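PDB 1JZT: NAD(P)H-hydrate epimerase from Saccharomyces cerevisiae, which catalyses the epimerization of the S and R forms of NAD(P)HX, the hydrated, damaged form of NAD(P)H, so that both can be repaired. Local coordinates for residues H207-E210 against N211-T214. Residues are numbered along the deposited sequence; the frame is centred on the assembly and turned at random.
Sequences HIRE and NQTT
The carboxylate of E210 and the amide of N211 are turned only 24° apart, yet they do not stack: the two side chains approach at a slant, with E210 OE2 3.5 Å from N211 OD1. To one side of the amide plane sits the R209 methylene, its CB 3.5 Å from N211 OD1. With CG between backbone N and carbonyl carbon (chi1 53°), N211 turns its amide back toward R209, while the bend at chi2 in E210 brings the carboxylate over toward it.

The backbone from R209 to Q212 forms a type I beta turn, with E210 and N211 at its corners, and the chain winds on for one more residue. R209 O accepts hydrogen bonds from two backbone amides, Q212 N at 2.7 Å, well above the carbonyl plane, and T213 N at 2.7 Å, with an angle of 166° at the oxygen. A water bridges R209 N, from which it accepts, and T213 OG1, to which it donates, each at 2.7 Å. With that hydroxyl set beside its own backbone N, T213 also gives a hydrogen bond to P192 O, while T213 CB packs 4.1 Å from I208 CB and both residues touch L195 of strand 194-198.

The turn thus reverses the connection leading into strand 214-218 of the central sheet; the T213 side chain lies about 10 Å from that of D138, a predicted potassium ligand, so the turn itself probably does not form that site. Its shape rests on backbone amides, a water and a buried threonine; the two facing oxygens at the exposed crest probably repel slightly and contribute no bond.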
loop_
_atom_site.group_PDB
_atom_site.type_symbol
_atom_site.label_atom_id
_atom_site.label_comp_id
_atom_site.label_asym_id
_atom_site.label_seq_id
_atom_site.Cartn_x
_atom_site.Cartn_y
_atom_site.Cartn_z
ATOM N N HIS A 207 3.854 -16.008 3.129
ATOM C CA HIS A 207 3.387 -16.804 2.000
ATOM C C HIS A 207 3.914 -16.317 0.658
ATOM O O HIS A 207 3.643 -16.927 -0.376
ATOM C CB HIS A 207 1.859 -16.815 1.967
ATOM C CG HIS A 207 1.240 -17.588 3.087
ATOM N ND1 HIS A 207 0.849 -18.904 2.958
ATOM C CD2 HIS A 207 0.974 -17.242 4.369
ATOM C CE1 HIS A 207 0.368 -19.334 4.109
ATOM N NE2 HIS A 207 0.432 -18.345 4.983
ATOM N N ILE A 208 4.654 -15.214 0.664
ATOM C CA ILE A 208 5.197 -14.689 -0.584
ATOM C C ILE A 208 6.410 -15.509 -1.008
ATOM O O ILE A 208 7.026 -16.197 -0.192
ATOM C CB ILE A 208 5.644 -13.209 -0.452
ATOM C CG1 ILE A 208 6.839 -13.107 0.497
ATOM C CG2 ILE A 208 4.475 -12.350 0.035
ATOM C CD1 ILE A 208 7.422 -11.710 0.606
ATOM N N ARG A 209 6.740 -15.430 -2.293
ATOM C CA ARG A 209 7.890 -16.127 -2.853
ATOM C C ARG A 209 8.955 -15.091 -3.182
ATOM O O ARG A 209 8.747 -14.240 -4.041
ATOM C CB ARG A 209 7.501 -16.865 -4.134
ATOM C CG ARG A 209 6.499 -17.980 -3.944
ATOM C CD ARG A 209 6.144 -18.624 -5.277
ATOM N NE ARG A 209 5.219 -19.739 -5.100
ATOM C CZ ARG A 209 4.765 -20.503 -6.088
ATOM N NH1 ARG A 209 5.148 -20.279 -7.337
ATOM N NH2 ARG A 209 3.925 -21.496 -5.824
ATOM N N GLU A 210 10.094 -15.176 -2.503
ATOM C CA GLU A 210 11.193 -14.241 -2.719
ATOM C C GLU A 210 11.557 -14.053 -4.191
ATOM O O GLU A 210 11.964 -12.969 -4.604
ATOM C CB GLU A 210 12.432 -14.693 -1.935
ATOM C CG GLU A 210 12.769 -16.173 -2.081
ATOM C CD GLU A 210 11.747 -17.079 -1.413
ATOM O OE1 GLU A 210 11.582 -16.983 -0.175
ATOM O OE2 GLU A 210 11.103 -17.882 -2.126
ATOM N N ASN A 211 11.406 -15.107 -4.984
ATOM C CA ASN A 211 11.734 -15.029 -6.400
ATOM C C ASN A 211 10.673 -14.270 -7.193
ATOM O O ASN A 211 10.943 -13.759 -8.282
ATOM C CB ASN A 211 11.918 -16.438 -6.981
ATOM C CG ASN A 211 10.731 -17.348 -6.708
ATOM O OD1 ASN A 211 10.524 -17.805 -5.583
ATOM N ND2 ASN A 211 9.942 -17.610 -7.741
ATOM N N GLN A 212 9.469 -14.182 -6.637
ATOM C CA GLN A 212 8.371 -13.492 -7.306
ATOM C C GLN A 212 8.029 -12.136 -6.693
ATOM O O GLN A 212 7.552 -11.234 -7.394
ATOM C CB GLN A 212 7.120 -14.373 -7.284
ATOM C CG GLN A 212 7.178 -15.568 -8.224
ATOM C CD GLN A 212 7.035 -15.160 -9.679
ATOM O OE1 GLN A 212 6.006 -14.609 -10.082
ATOM N NE2 GLN A 212 8.067 -15.426 -10.477
ATOM N N THR A 213 8.292 -11.990 -5.395
ATOM C CA THR A 213 7.956 -10.765 -4.671
ATOM C C THR A 213 9.071 -10.172 -3.817
ATOM O O THR A 213 9.696 -10.880 -3.026
ATOM C CB THR A 213 6.766 -11.035 -3.732
ATOM O OG1 THR A 213 5.768 -11.772 -4.447
ATOM C CG2 THR A 213 6.166 -9.729 -3.224
ATOM N N THR A 214 9.315 -8.872 -3.975
ATOM C CA THR A 214 10.316 -8.204 -3.157
ATOM C C THR A 214 9.541 -7.695 -1.934
ATOM O O THR A 214 8.457 -7.127 -2.083
ATOM C CB THR A 214 10.966 -7.023 -3.905
ATOM O OG1 THR A 214 11.642 -7.509 -5.071
ATOM C CG2 THR A 214 11.976 -6.319 -3.008
HETATM O O HOH W 1 4.871 -14.287 -3.869
#